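Local atomic coordinates of anaerobically-induced outer membrane porin OprE (Pseudomonas aeruginosa, PDB entry 4FRX), a protein that probably works as a porin, a beta-barrel channel that lets small solutes cross the outer membrane. Residues V279-F284 with Q302-D307; T18-Y23 with R427-Y432; V114-F119 with S150-D155. One frame throughout, in Å; residues are numbered along the deposited sequence. Where two conformers were deposited one is given.

Contact 1 (V279-F284 with Q302-D307); sequences VDNRAF and QILNGD
A283 and L304 meet on the inner side of this strand pair, where packing is close: the CB of A283 lies 3.5 Å from CD2 of L304, and that methyl also reaches the CA of A283. Both residues are buried, and F246 of strand 237-250 lies against A283 from the other flank. The backbones beneath are held in regular antiparallel register. R282 and N305 form a hydrogen-bonded pair, with R282 N 2.8 Å from N305 O and the return bond equally short, and F284 with I303 repeats the pattern, I303 N lying 2.9 Å from F284 O.

The opposite face, carrying R282, N305, F284 and I303, is much looser. In one of its two conformers the R282 side chain bends back at chi3 (-66°) and the guanidinium lays one face over CB of N305, NH2 standing 3.4 Å from that carbon; its plane is then turned 46° from the amide. This overlay is tentative. The amide is fixed instead from the next strand, through a bond from R340 to N305 OD1. F284, also modelled in two conformers, extends in one of them close to a bound detergent molecule.

Beyond N305, the D280 carboxylate meets the chain at D307. D307 N points almost straight at D280 OD2, 3.0 Å away, arriving from above the carboxylate plane, while G306, at a phi of 108°, brings its CA to 3.2 Å from D280 O. The example illustrates the open end of an antiparallel beta hairpin in a porin barrel, with a buried inner face and an outer face bordering detergent.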
loop_
_atom_site.group_PDB
_atom_site.type_symbol
_atom_site.label_atom_id
_atom_site.label_comp_id
_atom_site.label_asym_id
_atom_site.label_seq_id
_atom_site.Cartn_x
_atom_site.Cartn_y
_atom_site.Cartn_z
ATOM N N VAL A 279 2.805 -11.493 17.920
ATOM C CA VAL A 279 2.421 -10.133 17.534
ATOM C C VAL A 279 2.069 -9.356 18.806
ATOM O O VAL A 279 1.390 -9.882 19.680
ATOM C CB VAL A 279 1.237 -10.111 16.536
ATOM C CG1 VAL A 279 0.720 -8.693 16.344
ATOM C CG2 VAL A 279 1.656 -10.705 15.201
ATOM N N ASP A 280 2.543 -8.113 18.890
ATOM C CA ASP A 280 2.469 -7.290 20.091
ATOM C C ASP A 280 3.023 -5.924 19.708
ATOM O O ASP A 280 4.184 -5.627 19.957
ATOM C CB ASP A 280 3.328 -7.906 21.213
ATOM C CG ASP A 280 3.469 -6.996 22.434
ATOM O OD1 ASP A 280 2.470 -6.366 22.823
ATOM O OD2 ASP A 280 4.585 -6.917 23.006
ATOM N N ASN A 281 2.185 -5.087 19.098
ATOM C CA ASN A 281 2.619 -3.783 18.619
ATOM C C ASN A 281 1.531 -2.713 18.780
ATOM O O ASN A 281 0.357 -2.941 18.481
ATOM C CB ASN A 281 3.056 -3.881 17.147
ATOM C CG ASN A 281 3.597 -2.562 16.593
ATOM O OD1 ASN A 281 4.801 -2.331 16.582
ATOM N ND2 ASN A 281 2.708 -1.708 16.119
ATOM N N ARG A 282 1.934 -1.570 19.312
ATOM C CA ARG A 282 1.084 -0.391 19.366
ATOM C C ARG A 282 1.787 0.723 18.598
ATOM O O ARG A 282 2.944 1.019 18.856
ATOM C CB ARG A 282 0.807 0.019 20.823
ATOM C CG ARG A 282 0.023 -1.027 21.619
ATOM C CD ARG A 282 -0.192 -0.627 23.078
ATOM N NE ARG A 282 1.045 -0.568 23.858
ATOM C CZ ARG A 282 1.698 0.559 24.134
ATOM N NH1 ARG A 282 1.239 1.723 23.694
ATOM N NH2 ARG A 282 2.808 0.525 24.849
ATOM N N ALA A 283 1.094 1.320 17.625
ATOM C CA ALA A 283 1.691 2.365 16.791
ATOM C C ALA A 283 0.845 3.633 16.940
ATOM O O ALA A 283 -0.370 3.551 16.956
ATOM C CB ALA A 283 1.682 1.930 15.358
ATOM N N PHE A 284 1.472 4.790 17.076
ATOM C CA PHE A 284 0.744 6.056 17.176
ATOM C C PHE A 284 1.479 7.100 16.350
ATOM O O PHE A 284 2.692 7.184 16.422
ATOM C CB PHE A 284 0.658 6.537 18.632
ATOM C CG PHE A 284 0.041 7.907 18.777
ATOM C CD1 PHE A 284 -1.336 8.072 18.706
ATOM C CD2 PHE A 284 0.834 9.028 18.971
ATOM C CE1 PHE A 284 -1.912 9.329 18.831
ATOM C CE2 PHE A 284 0.264 10.288 19.093
ATOM C CZ PHE A 284 -1.111 10.434 19.025
ATOM N N GLN A 302 6.141 9.314 14.798
ATOM C CA GLN A 302 5.514 8.017 14.951
ATOM C C GLN A 302 6.233 7.223 16.038
ATOM O O GLN A 302 7.448 7.187 16.065
ATOM C CB GLN A 302 5.634 7.259 13.638
ATOM C CG GLN A 302 5.058 5.858 13.673
ATOM C CD GLN A 302 5.105 5.239 12.308
ATOM O OE1 GLN A 302 4.232 5.487 11.480
ATOM N NE2 GLN A 302 6.167 4.474 12.038
ATOM N N ILE A 303 5.464 6.574 16.904
ATOM C CA ILE A 303 6.019 5.779 17.982
ATOM C C ILE A 303 5.497 4.345 17.897
ATOM O O ILE A 303 4.290 4.132 17.876
ATOM C CB ILE A 303 5.612 6.374 19.343
ATOM C CG1 ILE A 303 6.154 7.802 19.469
ATOM C CG2 ILE A 303 6.072 5.465 20.496
ATOM C CD1 ILE A 303 5.607 8.547 20.676
ATOM N N LEU A 304 6.407 3.370 17.851
ATOM C CA LEU A 304 6.038 1.957 17.904
ATOM C C LEU A 304 6.463 1.375 19.230
ATOM O O LEU A 304 7.640 1.434 19.576
ATOM C CB LEU A 304 6.769 1.163 16.824
ATOM C CG LEU A 304 6.608 1.648 15.391
ATOM C CD1 LEU A 304 7.059 0.543 14.430
ATOM C CD2 LEU A 304 5.177 2.023 15.142
ATOM N N ASN A 305 5.521 0.787 19.956
ATOM C CA ASN A 305 5.835 0.112 21.225
ATOM C C ASN A 305 5.392 -1.336 21.153
ATOM O O ASN A 305 4.503 -1.679 20.359
ATOM C CB ASN A 305 5.131 0.808 22.395
ATOM C CG ASN A 305 5.774 2.134 22.762
ATOM O OD1 ASN A 305 6.990 2.286 22.684
ATOM N ND2 ASN A 305 4.963 3.089 23.192
ATOM N N GLY A 306 6.004 -2.189 21.971
ATOM C CA GLY A 306 5.724 -3.619 21.936
ATOM C C GLY A 306 6.892 -4.402 21.345
ATOM O O GLY A 306 7.799 -3.825 20.731
ATOM N N ASP A 307 6.857 -5.719 21.502
ATOM C CA ASP A 307 7.941 -6.579 21.043
ATOM C C ASP A 307 7.933 -6.917 19.553
ATOM O O ASP A 307 8.935 -7.387 19.031
ATOM C CB ASP A 307 7.926 -7.909 21.799
ATOM C CG ASP A 307 8.238 -7.755 23.264
ATOM O OD1 ASP A 307 8.860 -6.736 23.640
ATOM O OD2 ASP A 307 7.860 -8.667 24.035
#

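Contact 2 (T18-Y23 with R427-Y432); sequences TLRNFY and RLIVSY
R20 and I429 run side by side on one face of two paired strands, and the arginine shows how a long side chain can use both an apolar and a polar neighbour. From CB, its CG stands anti to the backbone N (chi1 -174°), which sets it beside CG2 of I429 at 3.9 Å. CD continues the line, and a bend at chi3 then turns the guanidinium. NE donates to a water 3.0 Å away, lying in the guanidinium plane at its edge, and the same water is 2.7 Å from OG of S431, so that it bridges the strands. At the tip, NH1 forms a salt bridge with D135 and a bond to the carbonyl of R137, two partners that probably fix the rotation of the group.

The other branch of I429 serves F22. Its CG1 comes within 3.6 Å of CD1 of the ring, while CD of R427 approaches CZ at 3.9 Å, so that the ring is lined by an isoleucine and the aliphatic part of an arginine whose NE is paired with E425. On the reverse face Y23 and L428 lie alongside each other, CD2 to CD1 at 3.9 Å. Six backbone bonds join the pairs L19-Y432, N21-V430 and Y23-L428, the shortest being 2.7 Å from N21 N to V430 O.

This is the seam of the barrel, where its first strand meets its last. Strand 37-50 flanks the 18-23 side, bonding to R20 and F22 through G44 and G42, and strand 399-409 flanks the other, bonding to I429 through T401.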
loop_
_atom_site.group_PDB
_atom_site.type_symbol
_atom_site.label_atom_id
_atom_site.label_comp_id
_atom_site.label_asym_id
_atom_site.label_seq_id
_atom_site.Cartn_x
_atom_site.Cartn_y
_atom_site.Cartn_z
ATOM N N THR A 18 -4.086 1.761 -19.137
ATOM C CA THR A 18 -2.948 2.523 -18.655
ATOM C C THR A 18 -1.657 1.897 -19.183
ATOM O O THR A 18 -1.499 0.681 -19.197
ATOM C CB THR A 18 -2.961 2.623 -17.119
ATOM O OG1 THR A 18 -4.083 3.423 -16.725
ATOM C CG2 THR A 18 -1.682 3.272 -16.593
ATOM N N LEU A 19 -0.763 2.744 -19.677
ATOM C CA LEU A 19 0.494 2.300 -20.235
ATOM C C LEU A 19 1.511 2.800 -19.250
ATOM O O LEU A 19 1.498 3.982 -18.904
ATOM C CB LEU A 19 0.735 2.940 -21.609
ATOM C CG LEU A 19 -0.308 2.653 -22.683
ATOM C CD1 LEU A 19 0.045 3.374 -23.977
ATOM C CD2 LEU A 19 -0.403 1.163 -22.924
ATOM N N ARG A 20 2.354 1.902 -18.761
ATOM C CA ARG A 20 3.351 2.277 -17.762
ATOM C C ARG A 20 4.738 1.822 -18.173
ATOM O O ARG A 20 5.018 0.628 -18.243
ATOM C CB ARG A 20 3.010 1.680 -16.391
ATOM C CG ARG A 20 3.946 2.149 -15.264
ATOM C CD ARG A 20 3.660 1.446 -13.939
ATOM N NE ARG A 20 2.361 1.857 -13.397
ATOM C CZ ARG A 20 1.788 1.307 -12.329
ATOM N NH1 ARG A 20 2.404 0.329 -11.681
ATOM N NH2 ARG A 20 0.601 1.735 -11.906
ATOM N N ASN A 21 5.622 2.772 -18.424
ATOM C CA ASN A 21 6.993 2.400 -18.689
ATOM C C ASN A 21 7.779 2.607 -17.402
ATOM O O ASN A 21 7.868 3.728 -16.906
ATOM C CB ASN A 21 7.562 3.226 -19.842
ATOM C CG ASN A 21 8.916 2.727 -20.293
ATOM O OD1 ASN A 21 9.940 3.139 -19.766
ATOM N ND2 ASN A 21 8.924 1.826 -21.272
ATOM N N PHE A 22 8.323 1.518 -16.858
ATOM C CA PHE A 22 8.900 1.514 -15.512
ATOM C C PHE A 22 10.353 1.068 -15.483
ATOM O O PHE A 22 10.686 -0.062 -15.841
ATOM C CB PHE A 22 8.076 0.619 -14.569
ATOM C CG PHE A 22 8.561 0.626 -13.147
ATOM C CD1 PHE A 22 8.125 1.605 -12.257
ATOM C CD2 PHE A 22 9.457 -0.333 -12.698
ATOM C CE1 PHE A 22 8.584 1.626 -10.943
ATOM C CE2 PHE A 22 9.923 -0.320 -11.393
ATOM C CZ PHE A 22 9.479 0.664 -10.508
ATOM N N TYR A 23 11.213 1.971 -15.034
ATOM C CA TYR A 23 12.621 1.682 -14.919
ATOM C C TYR A 23 13.031 1.771 -13.445
ATOM O O TYR A 23 12.660 2.714 -12.757
ATOM C CB TYR A 23 13.407 2.689 -15.751
ATOM C CG TYR A 23 14.890 2.581 -15.538
ATOM C CD1 TYR A 23 15.642 1.633 -16.221
ATOM C CD2 TYR A 23 15.542 3.420 -14.640
ATOM C CE1 TYR A 23 17.006 1.531 -16.017
ATOM C CE2 TYR A 23 16.895 3.324 -14.434
ATOM C CZ TYR A 23 17.622 2.382 -15.121
ATOM O OH TYR A 23 18.971 2.302 -14.894
ATOM N N ARG A 427 13.779 5.423 -9.482
ATOM C CA ARG A 427 12.723 4.987 -10.381
ATOM C C ARG A 427 12.450 6.064 -11.426
ATOM O O ARG A 427 12.452 7.263 -11.136
ATOM C CB ARG A 427 11.437 4.675 -9.627
ATOM C CG ARG A 427 11.589 3.653 -8.537
ATOM C CD ARG A 427 10.245 3.414 -7.863
ATOM N NE ARG A 427 10.404 2.802 -6.551
ATOM C CZ ARG A 427 9.401 2.596 -5.704
ATOM N NH1 ARG A 427 8.171 2.954 -6.038
ATOM N NH2 ARG A 427 9.631 2.041 -4.523
ATOM N N LEU A 428 12.225 5.617 -12.654
ATOM C CA LEU A 428 11.776 6.494 -13.718
ATOM C C LEU A 428 10.503 5.894 -14.273
ATOM O O LEU A 428 10.492 4.734 -14.703
ATOM C CB LEU A 428 12.842 6.585 -14.812
ATOM C CG LEU A 428 14.135 7.235 -14.316
ATOM C CD1 LEU A 428 15.225 7.201 -15.381
ATOM C CD2 LEU A 428 13.854 8.674 -13.887
ATOM N N ILE A 429 9.427 6.673 -14.240
ATOM C CA ILE A 429 8.133 6.169 -14.653
ATOM C C ILE A 429 7.480 7.109 -15.657
ATOM O O ILE A 429 7.311 8.303 -15.392
ATOM C CB ILE A 429 7.157 5.956 -13.447
ATOM C CG1 ILE A 429 7.829 5.191 -12.300
ATOM C CG2 ILE A 429 5.886 5.241 -13.911
ATOM C CD1 ILE A 429 8.202 6.064 -11.107
ATOM N N VAL A 430 7.117 6.560 -16.814
ATOM C CA VAL A 430 6.315 7.300 -17.787
ATOM C C VAL A 430 4.967 6.606 -17.862
ATOM O O VAL A 430 4.897 5.387 -18.011
ATOM C CB VAL A 430 6.994 7.322 -19.163
ATOM C CG1 VAL A 430 6.141 8.088 -20.192
ATOM C CG2 VAL A 430 8.382 7.925 -19.032
ATOM N N SER A 431 3.892 7.375 -17.720
ATOM C CA SER A 431 2.573 6.773 -17.622
ATOM C C SER A 431 1.556 7.523 -18.466
ATOM O O SER A 431 1.670 8.730 -18.648
ATOM C CB SER A 431 2.107 6.732 -16.169
ATOM O OG SER A 431 0.862 6.053 -16.074
ATOM N N TYR A 432 0.561 6.801 -18.968
ATOM C CA TYR A 432 -0.489 7.410 -19.781
ATOM C C TYR A 432 -1.737 6.556 -19.680
ATOM O O TYR A 432 -1.688 5.335 -19.882
ATOM C CB TYR A 432 -0.056 7.532 -21.237
ATOM C CG TYR A 432 -1.057 8.254 -22.109
ATOM C CD1 TYR A 432 -1.173 9.641 -22.068
ATOM C CD2 TYR A 432 -1.893 7.552 -22.968
ATOM C CE1 TYR A 432 -2.095 10.311 -22.868
ATOM C CE2 TYR A 432 -2.821 8.214 -23.764
ATOM C CZ TYR A 432 -2.917 9.588 -23.713
ATOM O OH TYR A 432 -3.837 10.246 -24.512
HETATM O O HOH W 1 0.719 4.264 -14.123
HETATM O O HOH W 2 10.632 4.912 -17.697
#

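Contact 3 (V114-F119 with S150-D155); sequences VSNTEF and STDLKD
D152 OD2 is gripped by two donors, the backbone N of N116 and OG1 of T117, each 2.8 Å away. The carboxylate thus clasps the tight turn of the beta hairpin formed by strands 102-114 and 117-121, in which V114 and T117 exchange backbone bonds around S115 and N116. The two oxygens share the work. N116 N comes to OD2 on its syn side, whereas T117 OG1 meets the anti lone pair of OD2, the one directed away from OD1. OD1 likewise takes two donors, from opposite faces of its plane. S115 OG lies 2.8 Å from D152 OD1. N116 ND2 stands 3.2 Å from D152 OD1, which lies close to the amide plane of the asparagine. Four bonds on one carboxylate would be expected to favour its charged form and to limit its rotation.

A second shell of bonds holds the aspartate in place. D152 N donates to S150 OG, forming an ST turn; S150 OG donates a hydrogen bond to T117 OG1, 2.8 Å away, which in turn donates to D152 OD2. The result is a relay of three hydrogen bonds that starts and ends on D152. OG of S150 reaches the threonine because it stands anti to its backbone N (chi1 177°). A backbone bond adds a further tie, T151 N lying 3.0 Å from N116 O. Beside it the side chains pack, with T151 OG1 3.3 Å from CB of N116.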
loop_
_atom_site.group_PDB
_atom_site.type_symbol
_atom_site.label_atom_id
_atom_site.label_comp_id
_atom_site.label_asym_id
_atom_site.label_seq_id
_atom_site.Cartn_x
_atom_site.Cartn_y
_atom_site.Cartn_z
ATOM N N VAL A 114 -27.265 -3.011 -4.653
ATOM C CA VAL A 114 -28.585 -2.526 -4.297
ATOM C C VAL A 114 -28.392 -1.130 -3.725
ATOM O O VAL A 114 -27.655 -0.945 -2.744
ATOM C CB VAL A 114 -29.246 -3.393 -3.228
ATOM C CG1 VAL A 114 -30.686 -2.921 -2.990
ATOM C CG2 VAL A 114 -29.211 -4.867 -3.626
ATOM N N SER A 115 -29.040 -0.151 -4.350
ATOM C CA SER A 115 -28.906 1.250 -3.960
ATOM C C SER A 115 -27.436 1.683 -4.028
ATOM O O SER A 115 -26.846 1.701 -5.107
ATOM C CB SER A 115 -29.514 1.496 -2.573
ATOM O OG SER A 115 -29.731 2.879 -2.348
ATOM N N ASN A 116 -26.850 2.018 -2.881
ATOM C CA ASN A 116 -25.440 2.407 -2.822
ATOM C C ASN A 116 -24.607 1.411 -2.026
ATOM O O ASN A 116 -23.633 1.781 -1.370
ATOM C CB ASN A 116 -25.287 3.810 -2.223
ATOM C CG ASN A 116 -25.908 4.877 -3.096
ATOM O OD1 ASN A 116 -25.383 5.204 -4.160
ATOM N ND2 ASN A 116 -27.028 5.423 -2.653
ATOM N N THR A 117 -25.011 0.149 -2.095
ATOM C CA THR A 117 -24.335 -0.937 -1.413
ATOM C C THR A 117 -23.912 -1.977 -2.431
ATOM O O THR A 117 -24.755 -2.595 -3.079
ATOM C CB THR A 117 -25.260 -1.602 -0.395
ATOM O OG1 THR A 117 -25.644 -0.635 0.600
ATOM C CG2 THR A 117 -24.564 -2.784 0.273
ATOM N N GLU A 118 -22.605 -2.169 -2.575
ATOM C CA GLU A 118 -22.079 -3.061 -3.606
ATOM C C GLU A 118 -21.329 -4.246 -3.006
ATOM O O GLU A 118 -20.547 -4.079 -2.070
ATOM C CB GLU A 118 -21.180 -2.273 -4.566
ATOM C CG GLU A 118 -20.665 -3.076 -5.751
ATOM C CD GLU A 118 -19.710 -2.261 -6.610
ATOM O OE1 GLU A 118 -19.515 -1.067 -6.307
ATOM O OE2 GLU A 118 -19.138 -2.814 -7.573
ATOM N N PHE A 119 -21.599 -5.437 -3.535
ATOM C CA PHE A 119 -20.876 -6.654 -3.182
ATOM C C PHE A 119 -19.952 -7.027 -4.326
ATOM O O PHE A 119 -20.362 -7.002 -5.479
ATOM C CB PHE A 119 -21.847 -7.807 -2.939
ATOM C CG PHE A 119 -21.170 -9.122 -2.639
ATOM C CD1 PHE A 119 -20.316 -9.248 -1.551
ATOM C CD2 PHE A 119 -21.378 -10.229 -3.452
ATOM C CE1 PHE A 119 -19.687 -10.460 -1.271
ATOM C CE2 PHE A 119 -20.753 -11.439 -3.181
ATOM C CZ PHE A 119 -19.905 -11.554 -2.087
ATOM N N SER A 150 -20.642 0.247 1.356
ATOM C CA SER A 150 -21.914 0.955 1.337
ATOM C C SER A 150 -21.778 2.437 1.681
ATOM O O SER A 150 -21.046 2.799 2.591
ATOM C CB SER A 150 -22.887 0.279 2.310
ATOM O OG SER A 150 -24.121 0.975 2.378
ATOM N N THR A 151 -22.487 3.289 0.946
ATOM C CA THR A 151 -22.591 4.698 1.310
ATOM C C THR A 151 -24.043 5.081 1.610
ATOM O O THR A 151 -24.370 6.255 1.736
ATOM C CB THR A 151 -21.978 5.634 0.238
ATOM O OG1 THR A 151 -22.593 5.399 -1.038
ATOM C CG2 THR A 151 -20.480 5.389 0.119
ATOM N N ASP A 152 -24.893 4.069 1.758
ATOM C CA ASP A 152 -26.314 4.261 2.060
ATOM C C ASP A 152 -26.582 4.806 3.467
ATOM O O ASP A 152 -27.620 5.425 3.699
ATOM C CB ASP A 152 -27.099 2.959 1.840
ATOM C CG ASP A 152 -27.468 2.735 0.374
ATOM O OD1 ASP A 152 -28.068 3.649 -0.241
ATOM O OD2 ASP A 152 -27.152 1.648 -0.164
ATOM N N LEU A 153 -25.669 4.559 4.405
ATOM C CA LEU A 153 -25.754 5.184 5.724
ATOM C C LEU A 153 -25.113 6.568 5.646
ATOM O O LEU A 153 -23.906 6.680 5.419
ATOM C CB LEU A 153 -25.066 4.335 6.790
ATOM C CG LEU A 153 -25.202 4.862 8.223
ATOM C CD1 LEU A 153 -26.669 4.951 8.619
ATOM C CD2 LEU A 153 -24.441 3.987 9.201
ATOM N N LYS A 154 -25.922 7.612 5.828
ATOM C CA LYS A 154 -25.503 8.992 5.560
ATOM C C LYS A 154 -24.215 9.413 6.282
ATOM O O LYS A 154 -24.056 9.166 7.471
ATOM C CB LYS A 154 -26.633 9.981 5.892
ATOM C CG LYS A 154 -26.303 11.437 5.540
ATOM C CD LYS A 154 -27.421 12.391 5.923
ATOM N N ASP A 155 -23.320 10.055 5.535
ATOM C CA ASP A 155 -22.015 10.504 6.023
ATOM C C ASP A 155 -21.013 9.388 6.386
ATOM O O ASP A 155 -19.902 9.690 6.810
ATOM C CB ASP A 155 -22.156 11.492 7.180
ATOM C CG ASP A 155 -22.864 12.772 6.768
ATOM O OD1 ASP A 155 -22.546 13.312 5.686
ATOM O OD2 ASP A 155 -23.740 13.227 7.526
#

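In the fold
The three contacts belong to one barrel wall of antiparallel strands, well apart: their centres are separated by 34 to 36 Å, and the nearest atoms of any two by at least about 17 Å. Along the chain, contact 2 brackets the others, since 18-23 opens the barrel and 427-432 closes it; contact 3 comes next, joining the turn after strand 102-114 to the loop after strand 142-150, and contact 1 follows on the hairpin of strands 280-292 and 295-305. Contacts 1 and 2 lie on opposite sides of the chain's centre. Together they illustrate how a porin-like barrel is built: local hairpins pair successive strands, one tight turn is tied to a neighbouring loop, and a single long-range pairing closes the cylinder.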